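Local coordinates for transcriptional regulator, MerR family (Bacillus thuringiensis serovar konkukian, PDB 3GPV), which probably binds DNA as a transcription factor of the MerR family, forming a dimer through a long C-terminal helix, at residues G20-A23 against K24-L28; I33-Y36 against D37-L41; I83-S86 against M87-D90; H95-K98 against L99-Q103. All coordinates share one frame; numbering follows the deposited sequence.

Overall arrangement
The four contacts follow one another along the chain, each joining residues within a single helix or around its end. Contacts 1 and 2 lie on helices 19-25 and 30-38, the pair forming the helix-turn-helix of this probable DNA-binding protein; their centres are about 14 Å apart, and Ile33 CD1 sits 3.2 Å from Ala23 CA. Contact 3, at the end of helix 76-88, touches contact 2 through Ile83 and Leu41, with centres about 17 Å apart. Contact 4 lies in the first turns of the long helix 93-128, its centre about 13 Å from that of contact 3, with Arg96 reaching back to Ser86 and Gly89. Contacts 1 and 4 lie on opposite sides of the chain's centre, about 27 Å apart between their centres.

Contact 1 of 4, residues G20-A23 against K24-L28; sequences GQVA and KMQHL
Val22 splits its two methyl groups between Met25 and Gln26, one turn further along helix 19-25. Its CG2 meets the terminal CE of Met25 at 4.0 Å. Its CG1, turned opposite the backbone N (chi1 172°), lies 4.1 Å from CG of Gln26, and there the two side chains run alongside each other in the same direction. Met25, present as selenomethionine, is unbranched and pliable, and the turn at its last torsion (chi3 -74°) folds CE back until it is 3.7 Å from Val22 CA. Lys24 runs its extended methylene chain past a backbone carbonyl, CG lying 3.2 Å from Gly20 O. Helix 19-25 is the first helix of the MerR-type helix-turn-helix, and the residue types follow its surroundings. Val22 also packs on Leu60 and Leu63 of helix 57-70, a role suited to a compact branched residue, while the small Ala23 lets Ile33 of helix 30-38 come close. The remaining links are backbone hydrogen bonds. Met25 N bonds to Gln21 O at 2.9 Å in the regular helical pattern, and Gln26 N to Val22 O at 2.7 Å. A Schellman motif then ends the helix: Leu28 N returns to Ala23 O at 2.6 Å and His27 N to Lys24 O at 3.1 Å, with His27 at positive phi (48°). The reversal brings the apolar Leu28 round beside Ala23, where it too rests on Ile33.

Contact 2 of 4, residues I33-Y36 against D37-L41; sequences IRYY and DKQGL
Gln39 lies across the ring of Tyr35, one turn earlier on helix 30-38, and nearly every atom of its side chain meets that tyrosine. CB begins 3.5 Å from Tyr35 O. CG, 3.1 Å from Tyr35 O, also stands over one face of the ring, 3.9 Å from its centroid and 14° off the normal, a CH-pi contact displaced somewhat toward the rim. The chain bends at its second torsion, which lays the amide along the ring: CD is 3.8 Å from Tyr35 CZ, and NE2 comes to 3.4 Å from Tyr35 CE1. OE1 continues toward the phenolic end. Amide and ring planes are 29° apart, so the group is inclined over the face, short of a flat stack. Tyr35 offers this face because its CG is set opposite the backbone N (chi1 174°). Glutamine suits this partly exposed site, its methylene lying over the ring and its flat amide obliquely across it. Beyond it the helix closes in a Schellman motif at Gly40, at a positive phi that by itself favours glycine. Leu41 N bonds to Tyr36 O at 3.0 Å, and Leu41 CD1 then meets Tyr36 CD1 at 3.6 Å. Helix 30-38 is the second of the helix-turn-helix, which in MerR relatives enters the major groove; exposed Arg34 and Tyr35 are consistent with that. Asp37 is held by a salt bridge to Arg53 of strand 53-55. Tyr36 packs on Leu67 of helix 57-70, and Leu41 touches both Ile66 of that helix and Ile83 of helix 76-88.

Contact 3 of 4, residues I83-S86 against M87-D90; sequences IDWS and MEGD
Glu88 reaches back, its chain extended beyond CG (chi2 171°), and sets OE2 at the edge of the Trp85 indole, 3.3 Å from Trp85 CD1 and near the ring plane. Carboxylate and ring planes are 59° apart. The hydrogen-bearing edge of an indole is slightly positive, so the approach is probably favourable. A water joins the same pair: it donates to Glu88 OE1 at 3.0 Å and accepts a weak bond from Trp85 NE1 at 3.4 Å. On another side, selenomethionine Met87 lays CG 3.1 Å from Ile83 O and 4.3 Å from Ile83 CG2. Behind these side chains stands the last helical turn, with Met87 N bonded to Ile83 O at 2.9 Å and Glu88 N to Asp84 O at 3.0 Å. The helix stops at Gly89, whose positive phi (100°) suits glycine; the bond from Gly89 N to Ser86 O is weak. This glycine-ended helix leads, as in MerR relatives, from the winged-helix DNA-binding region toward the long dimerisation helix. Further out, Thr92 OG1 is hydrogen-bonded to both Trp85 O and Gly89 O, linking the helix end to the residue just before helix 93-128, and Ser86 OG bonds to Phe82 O. On helix 93-128, His95 meets Trp85 edge-to-face and Arg96 and Leu99 pack beside it. Ile83 packs on Ile66 of helix 57-70 and on Leu41, while Ser86 and Met87 touch Tyr62 of helix 57-70.

Contact 4 of 4, residues H95-K98 against L99-Q103; sequences HRLK and LMKQQ
Lys98 lays its aliphatic chain over Gln102, CD standing 3.8 Å from Gln102 CG and 4.0 Å from Gln102 CD, with the two side chains at about a right angle. Both belong to the first turns of helix 93-128, the long helix through which MerR proteins dimerise as an antiparallel coiled coil; here Leu97 packs on Tyr128 of the second subunit and Met100 on Ile121 of the second subunit. Bends at its second and third torsions (chi2 47°, chi3 58°) bring the lysine over its neighbour. Its ammonium ends 4.7 Å from Lys101 NZ, so the two like charges probably repel mildly, though both residues are exposed to solvent. Lys101 in turn crosses Leu97 at a slant, CD lying 4.2 Å from Leu97 CD1, and a lysine fits because its methylenes can lie across a leucine while its charge stays at the surface. Leu99 and selenomethionine Met100 also pack on Phe82 of helix 76-88, Met100 thus meeting both its own chain and the second subunit. Arg96 NE is hydrogen-bonded to Thr92 OG1, just ahead of the helix, and the buried amide of Gln103 finds Thr72 OG1. Regular backbone bonds hold these side chains in phase, among them Leu99 N to His95 O at 2.9 Å. Gln102 CG lies 3.2 Å from Lys98 O, the same carbonyl that accepts the hydrogen bond of Gln102 N at 3.0 Å.

Contact 1 of 4, residues G20-A23 against K24-L28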
loop_
_atom_site.group_PDB
_atom_site.type_symbol
_atom_site.label_atom_id
_atom_site.label_comp_id
_atom_site.label_asym_id
_atom_site.label_seq_id
_atom_site.Cartn_x
_atom_site.Cartn_y
_atom_site.Cartn_z
ATOM N N GLY B 20 -7.651 24.388 0.724
ATOM C CA GLY B 20 -8.529 23.926 -0.333
ATOM C C GLY B 20 -7.906 23.872 -1.715
ATOM O O GLY B 20 -8.152 22.931 -2.469
ATOM N N GLN B 21 -7.105 24.878 -2.062
ATOM C CA GLN B 21 -6.456 24.904 -3.364
ATOM C C GLN B 21 -5.374 23.834 -3.413
ATOM O O GLN B 21 -5.185 23.166 -4.427
ATOM C CB GLN B 21 -5.836 26.281 -3.625
ATOM C CG GLN B 21 -6.845 27.419 -3.604
ATOM C CD GLN B 21 -6.197 28.788 -3.643
ATOM O OE1 GLN B 21 -5.195 29.025 -2.979
ATOM N NE2 GLN B 21 -6.779 29.703 -4.410
ATOM N N VAL B 22 -4.664 23.672 -2.306
ATOM C CA VAL B 22 -3.610 22.680 -2.236
ATOM C C VAL B 22 -4.199 21.283 -2.409
ATOM O O VAL B 22 -3.592 20.425 -3.047
ATOM C CB VAL B 22 -2.853 22.781 -0.901
ATOM C CG1 VAL B 22 -1.886 21.632 -0.758
ATOM C CG2 VAL B 22 -2.097 24.099 -0.842
ATOM N N ALA B 23 -5.388 21.064 -1.850
ATOM C CA ALA B 23 -6.053 19.769 -1.961
ATOM C C ALA B 23 -6.318 19.479 -3.425
ATOM O O ALA B 23 -6.111 18.364 -3.898
ATOM C CB ALA B 23 -7.354 19.772 -1.187
ATOM N N LYS B 24 -6.780 20.492 -4.144
ATOM C CA LYS B 24 -7.044 20.327 -5.562
ATOM C C LYS B 24 -5.752 20.043 -6.327
ATOM O O LYS B 24 -5.701 19.124 -7.142
ATOM C CB LYS B 24 -7.721 21.575 -6.122
ATOM C CG LYS B 24 -9.017 21.936 -5.421
ATOM C CD LYS B 24 -9.741 23.088 -6.094
ATOM C CE LYS B 24 -11.057 23.386 -5.388
ATOM N NZ LYS B 24 -11.838 24.457 -6.079
HETATM N N MSE B 25 -4.705 20.823 -6.075
HETATM C CA MSE B 25 -3.460 20.588 -6.776
HETATM C C MSE B 25 -2.892 19.218 -6.444
HETATM O O MSE B 25 -2.347 18.550 -7.311
HETATM C CB MSE B 25 -2.443 21.672 -6.435
HETATM C CG MSE B 25 -2.814 23.023 -6.991
HETATM SE SE MSE B 25 -1.450 24.330 -6.595
HETATM C CE MSE B 25 -1.717 24.644 -4.764
ATOM N N GLN B 26 -3.028 18.802 -5.192
ATOM C CA GLN B 26 -2.491 17.506 -4.785
ATOM C C GLN B 26 -3.475 16.376 -4.927
ATOM O O GLN B 26 -3.212 15.278 -4.463
ATOM C CB GLN B 26 -1.931 17.550 -3.353
ATOM C CG GLN B 26 -0.794 18.539 -3.227
ATOM C CD GLN B 26 0.396 18.157 -4.085
ATOM O OE1 GLN B 26 0.896 17.035 -4.002
ATOM N NE2 GLN B 26 0.863 19.095 -4.913
ATOM N N HIS B 27 -4.578 16.634 -5.628
ATOM C CA HIS B 27 -5.612 15.627 -5.831
ATOM C C HIS B 27 -5.953 14.950 -4.512
ATOM O O HIS B 27 -6.085 13.728 -4.438
ATOM C CB HIS B 27 -5.162 14.582 -6.855
ATOM C CG HIS B 27 -5.012 15.124 -8.237
ATOM N ND1 HIS B 27 -4.466 14.395 -9.270
ATOM C CD2 HIS B 27 -5.340 16.329 -8.760
ATOM C CE1 HIS B 27 -4.461 15.126 -10.369
ATOM N NE2 HIS B 27 -4.986 16.305 -10.087
ATOM N N LEU B 28 -6.078 15.766 -3.471
ATOM C CA LEU B 28 -6.422 15.291 -2.138
ATOM C C LEU B 28 -7.787 15.858 -1.789
ATOM O O LEU B 28 -8.196 16.875 -2.343
ATOM C CB LEU B 28 -5.409 15.793 -1.112
ATOM C CG LEU B 28 -3.970 15.283 -1.151
ATOM C CD1 LEU B 28 -3.098 16.198 -0.308
ATOM C CD2 LEU B 28 -3.911 13.853 -0.641
#

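Contact 2 of 4, residues I33-Y36 against D37-L41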
loop_
_atom_site.group_PDB
_atom_site.type_symbol
_atom_site.label_atom_id
_atom_site.label_comp_id
_atom_site.label_asym_id
_atom_site.label_seq_id
_atom_site.Cartn_x
_atom_site.Cartn_y
_atom_site.Cartn_z
ATOM N N ILE B 33 -6.402 16.161 3.845
ATOM C CA ILE B 33 -5.386 17.111 4.269
ATOM C C ILE B 33 -5.569 17.496 5.728
ATOM O O ILE B 33 -4.601 17.738 6.440
ATOM C CB ILE B 33 -5.425 18.386 3.407
ATOM C CG1 ILE B 33 -5.161 18.019 1.953
ATOM C CG2 ILE B 33 -4.364 19.385 3.885
ATOM C CD1 ILE B 33 -5.029 19.202 1.046
ATOM N N ARG B 34 -6.816 17.554 6.175
ATOM C CA ARG B 34 -7.081 17.916 7.558
ATOM C C ARG B 34 -6.619 16.816 8.499
ATOM O O ARG B 34 -6.239 17.081 9.638
ATOM C CB ARG B 34 -8.567 18.223 7.745
ATOM C CG ARG B 34 -8.943 19.603 7.222
ATOM C CD ARG B 34 -10.444 19.832 7.212
ATOM N NE ARG B 34 -10.773 21.172 6.732
ATOM C CZ ARG B 34 -11.994 21.565 6.383
ATOM N NH1 ARG B 34 -13.015 20.720 6.456
ATOM N NH2 ARG B 34 -12.193 22.806 5.956
ATOM N N TYR B 35 -6.639 15.579 8.015
ATOM C CA TYR B 35 -6.192 14.454 8.822
ATOM C C TYR B 35 -4.713 14.647 9.120
ATOM O O TYR B 35 -4.267 14.501 10.264
ATOM C CB TYR B 35 -6.395 13.142 8.067
ATOM C CG TYR B 35 -5.825 11.938 8.777
ATOM C CD1 TYR B 35 -6.239 11.602 10.063
ATOM C CD2 TYR B 35 -4.882 11.122 8.155
ATOM C CE1 TYR B 35 -5.731 10.482 10.713
ATOM C CE2 TYR B 35 -4.368 10.000 8.795
ATOM C CZ TYR B 35 -4.798 9.684 10.072
ATOM O OH TYR B 35 -4.300 8.566 10.705
ATOM N N TYR B 36 -3.953 14.978 8.078
ATOM C CA TYR B 36 -2.525 15.209 8.219
ATOM C C TYR B 36 -2.306 16.378 9.167
ATOM O O TYR B 36 -1.328 16.419 9.913
ATOM C CB TYR B 36 -1.902 15.521 6.860
ATOM C CG TYR B 36 -1.909 14.356 5.897
ATOM C CD1 TYR B 36 -1.366 13.127 6.260
ATOM C CD2 TYR B 36 -2.427 14.491 4.611
ATOM C CE1 TYR B 36 -1.333 12.058 5.367
ATOM C CE2 TYR B 36 -2.401 13.428 3.709
ATOM C CZ TYR B 36 -1.850 12.215 4.093
ATOM O OH TYR B 36 -1.802 11.160 3.208
ATOM N N ASP B 37 -3.232 17.328 9.134
ATOM C CA ASP B 37 -3.143 18.496 9.994
ATOM C C ASP B 37 -3.308 18.055 11.441
ATOM O O ASP B 37 -2.501 18.406 12.297
ATOM C CB ASP B 37 -4.234 19.503 9.641
ATOM C CG ASP B 37 -3.821 20.928 9.932
ATOM O OD1 ASP B 37 -3.171 21.167 10.970
ATOM O OD2 ASP B 37 -4.150 21.816 9.125
ATOM N N LYS B 38 -4.354 17.279 11.710
ATOM C CA LYS B 38 -4.608 16.795 13.062
ATOM C C LYS B 38 -3.447 15.942 13.547
ATOM O O LYS B 38 -3.100 15.974 14.726
ATOM C CB LYS B 38 -5.896 15.969 13.111
ATOM C CG LYS B 38 -7.149 16.730 12.731
ATOM C CD LYS B 38 -8.387 15.868 12.917
ATOM C CE LYS B 38 -9.642 16.560 12.396
ATOM N NZ LYS B 38 -9.600 16.769 10.923
ATOM N N GLN B 39 -2.856 15.171 12.638
ATOM C CA GLN B 39 -1.721 14.326 12.988
ATOM C C GLN B 39 -0.495 15.195 13.263
ATOM O O GLN B 39 0.585 14.690 13.567
ATOM C CB GLN B 39 -1.425 13.337 11.862
ATOM C CG GLN B 39 -2.527 12.313 11.633
ATOM C CD GLN B 39 -2.749 11.403 12.831
ATOM O OE1 GLN B 39 -1.854 10.659 13.237
ATOM N NE2 GLN B 39 -3.950 11.459 13.400
ATOM N N GLY B 40 -0.683 16.507 13.152
ATOM C CA GLY B 40 0.385 17.455 13.407
ATOM C C GLY B 40 1.550 17.375 12.444
ATOM O O GLY B 40 2.705 17.373 12.868
ATOM N N LEU B 41 1.253 17.327 11.150
ATOM C CA LEU B 41 2.298 17.232 10.137
ATOM C C LEU B 41 2.600 18.570 9.454
ATOM O O LEU B 41 3.534 18.673 8.657
ATOM C CB LEU B 41 1.911 16.180 9.083
ATOM C CG LEU B 41 1.691 14.736 9.572
ATOM C CD1 LEU B 41 1.452 13.808 8.386
ATOM C CD2 LEU B 41 2.901 14.268 10.362
#

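Contact 3 of 4, residues I83-S86 against M87-D90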
loop_
_atom_site.group_PDB
_atom_site.type_symbol
_atom_site.label_atom_id
_atom_site.label_comp_id
_atom_site.label_asym_id
_atom_site.label_seq_id
_atom_site.Cartn_x
_atom_site.Cartn_y
_atom_site.Cartn_z
ATOM N N ILE B 83 9.257 15.471 10.295
ATOM C CA ILE B 83 8.854 16.865 10.258
ATOM C C ILE B 83 9.412 17.628 11.448
ATOM O O ILE B 83 9.948 18.725 11.294
ATOM C CB ILE B 83 7.329 16.966 10.268
ATOM C CG1 ILE B 83 6.775 16.302 9.011
ATOM C CG2 ILE B 83 6.895 18.416 10.351
ATOM C CD1 ILE B 83 5.269 16.070 9.071
ATOM N N ASP B 84 9.283 17.045 12.635
ATOM C CA ASP B 84 9.786 17.685 13.840
ATOM C C ASP B 84 11.286 17.897 13.734
ATOM O O ASP B 84 11.792 18.951 14.109
ATOM C CB ASP B 84 9.452 16.851 15.079
ATOM C CG ASP B 84 7.963 16.807 15.368
ATOM O OD1 ASP B 84 7.284 17.832 15.151
ATOM O OD2 ASP B 84 7.470 15.756 15.823
ATOM N N TRP B 85 11.998 16.897 13.220
ATOM C CA TRP B 85 13.444 17.015 13.051
ATOM C C TRP B 85 13.780 18.111 12.051
ATOM O O TRP B 85 14.718 18.875 12.261
ATOM C CB TRP B 85 14.060 15.702 12.557
ATOM C CG TRP B 85 14.243 14.662 13.611
ATOM C CD1 TRP B 85 14.364 14.866 14.948
ATOM C CD2 TRP B 85 14.389 13.252 13.404
ATOM N NE1 TRP B 85 14.579 13.675 15.594
ATOM C CE2 TRP B 85 14.599 12.666 14.670
ATOM C CE3 TRP B 85 14.366 12.428 12.270
ATOM C CZ2 TRP B 85 14.786 11.287 14.838
ATOM C CZ3 TRP B 85 14.553 11.055 12.435
ATOM C CH2 TRP B 85 14.759 10.500 13.712
ATOM N N SER B 86 13.025 18.174 10.956
ATOM C CA SER B 86 13.255 19.194 9.940
ATOM C C SER B 86 13.067 20.571 10.563
ATOM O O SER B 86 13.747 21.521 10.201
ATOM C CB SER B 86 12.278 19.018 8.770
ATOM O OG SER B 86 12.459 17.764 8.140
HETATM N N MSE B 87 12.152 20.660 11.520
HETATM C CA MSE B 87 11.857 21.929 12.191
HETATM C C MSE B 87 12.975 22.335 13.170
HETATM O O MSE B 87 13.271 23.517 13.337
HETATM C CB MSE B 87 10.528 21.827 12.947
HETATM C CG MSE B 87 9.292 21.609 12.069
HETATM SE SE MSE B 87 8.917 23.090 10.933
HETATM C CE MSE B 87 9.816 22.551 9.279
ATOM N N GLU B 88 13.597 21.338 13.798
ATOM C CA GLU B 88 14.680 21.575 14.751
ATOM C C GLU B 88 15.933 22.159 14.112
ATOM O O GLU B 88 16.806 22.660 14.819
ATOM C CB GLU B 88 15.048 20.284 15.492
ATOM C CG GLU B 88 13.958 19.764 16.400
ATOM C CD GLU B 88 14.264 18.388 16.957
ATOM O OE1 GLU B 88 15.332 18.217 17.572
ATOM O OE2 GLU B 88 13.432 17.473 16.788
ATOM N N GLY B 89 16.034 22.092 12.787
ATOM C CA GLY B 89 17.202 22.648 12.122
ATOM C C GLY B 89 18.259 21.633 11.730
ATOM O O GLY B 89 18.093 20.437 11.956
ATOM N N ASP B 90 19.358 22.118 11.158
ATOM C CA ASP B 90 20.440 21.250 10.708
ATOM C C ASP B 90 21.152 20.476 11.809
ATOM O O ASP B 90 22.168 19.837 11.554
ATOM C CB ASP B 90 21.462 22.052 9.892
ATOM C CG ASP B 90 22.057 23.205 10.670
ATOM O OD1 ASP B 90 21.281 24.033 11.190
ATOM O OD2 ASP B 90 23.302 23.289 10.756
HETATM O O HOH W 1 15.731 15.359 18.308
#

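Contact 4 of 4, residues H95-K98 against L99-Q103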
loop_
_atom_site.group_PDB
_atom_site.type_symbol
_atom_site.label_atom_id
_atom_site.label_comp_id
_atom_site.label_asym_id
_atom_site.label_seq_id
_atom_site.Cartn_x
_atom_site.Cartn_y
_atom_site.Cartn_z
ATOM N N HIS B 95 20.173 12.561 11.492
ATOM C CA HIS B 95 18.982 11.780 11.815
ATOM C C HIS B 95 18.132 11.658 10.557
ATOM O O HIS B 95 17.763 10.563 10.133
ATOM C CB HIS B 95 18.139 12.474 12.890
ATOM C CG HIS B 95 18.923 12.969 14.066
ATOM N ND1 HIS B 95 20.055 13.743 13.935
ATOM C CD2 HIS B 95 18.695 12.857 15.396
ATOM C CE1 HIS B 95 20.490 14.089 15.133
ATOM N NE2 HIS B 95 19.681 13.565 16.037
ATOM N N ARG B 96 17.815 12.807 9.973
ATOM C CA ARG B 96 17.001 12.856 8.772
ATOM C C ARG B 96 17.638 12.099 7.619
ATOM O O ARG B 96 16.948 11.400 6.887
ATOM C CB ARG B 96 16.742 14.310 8.379
ATOM C CG ARG B 96 15.710 14.996 9.261
ATOM C CD ARG B 96 15.535 16.455 8.876
ATOM N NE ARG B 96 16.624 17.276 9.392
ATOM C CZ ARG B 96 17.239 18.224 8.695
ATOM N NH1 ARG B 96 16.874 18.470 7.441
ATOM N NH2 ARG B 96 18.213 18.931 9.252
ATOM N N LEU B 97 18.950 12.238 7.461
ATOM C CA LEU B 97 19.661 11.546 6.395
ATOM C C LEU B 97 19.485 10.050 6.595
ATOM O O LEU B 97 19.232 9.303 5.645
ATOM C CB LEU B 97 21.153 11.899 6.412
ATOM C CG LEU B 97 22.056 11.089 5.470
ATOM C CD1 LEU B 97 21.619 11.276 4.033
ATOM C CD2 LEU B 97 23.504 11.529 5.637
ATOM N N LYS B 98 19.610 9.617 7.841
ATOM C CA LYS B 98 19.449 8.213 8.157
ATOM C C LYS B 98 18.036 7.716 7.826
ATOM O O LYS B 98 17.882 6.665 7.201
ATOM C CB LYS B 98 19.777 7.972 9.637
ATOM C CG LYS B 98 19.523 6.547 10.142
ATOM C CD LYS B 98 20.094 5.467 9.215
ATOM C CE LYS B 98 21.591 5.608 9.007
ATOM N NZ LYS B 98 22.129 4.494 8.189
ATOM N N LEU B 99 17.019 8.475 8.240
ATOM C CA LEU B 99 15.623 8.109 8.000
ATOM C C LEU B 99 15.331 7.914 6.515
ATOM O O LEU B 99 14.665 6.970 6.122
ATOM C CB LEU B 99 14.679 9.182 8.557
ATOM C CG LEU B 99 13.401 8.682 9.244
ATOM C CD1 LEU B 99 12.405 9.815 9.348
ATOM C CD2 LEU B 99 12.795 7.523 8.465
HETATM N N MSE B 100 15.849 8.820 5.695
HETATM C CA MSE B 100 15.637 8.735 4.259
HETATM C C MSE B 100 16.323 7.511 3.690
HETATM O O MSE B 100 15.750 6.818 2.857
HETATM C CB MSE B 100 16.151 9.996 3.542
HETATM C CG MSE B 100 15.284 11.204 3.755
HETATM SE SE MSE B 100 13.476 10.970 3.033
HETATM C CE MSE B 100 12.587 10.709 4.718
ATOM N N LYS B 101 17.544 7.246 4.153
ATOM C CA LYS B 101 18.290 6.105 3.654
ATOM C C LYS B 101 17.544 4.823 3.971
ATOM O O LYS B 101 17.485 3.922 3.147
ATOM C CB LYS B 101 19.714 6.093 4.226
ATOM C CG LYS B 101 20.596 7.192 3.627
ATOM C CD LYS B 101 22.027 7.142 4.141
ATOM C CE LYS B 101 22.749 5.901 3.648
ATOM N NZ LYS B 101 24.154 5.825 4.148
ATOM N N GLN B 102 16.943 4.739 5.148
ATOM C CA GLN B 102 16.196 3.535 5.482
ATOM C C GLN B 102 14.956 3.439 4.588
ATOM O O GLN B 102 14.609 2.364 4.084
ATOM C CB GLN B 102 15.786 3.546 6.955
ATOM C CG GLN B 102 16.970 3.642 7.908
ATOM C CD GLN B 102 16.555 3.608 9.368
ATOM O OE1 GLN B 102 15.679 4.359 9.790
ATOM N NE2 GLN B 102 17.193 2.738 10.151
ATOM N N GLN B 103 14.288 4.564 4.384
ATOM C CA GLN B 103 13.095 4.557 3.542
ATOM C C GLN B 103 13.451 4.137 2.120
ATOM O O GLN B 103 12.714 3.388 1.483
ATOM C CB GLN B 103 12.429 5.935 3.535
ATOM C CG GLN B 103 11.073 5.957 2.836
ATOM C CD GLN B 103 10.067 4.987 3.441
ATOM O OE1 GLN B 103 10.296 4.406 4.494
ATOM N NE2 GLN B 103 8.941 4.822 2.773
#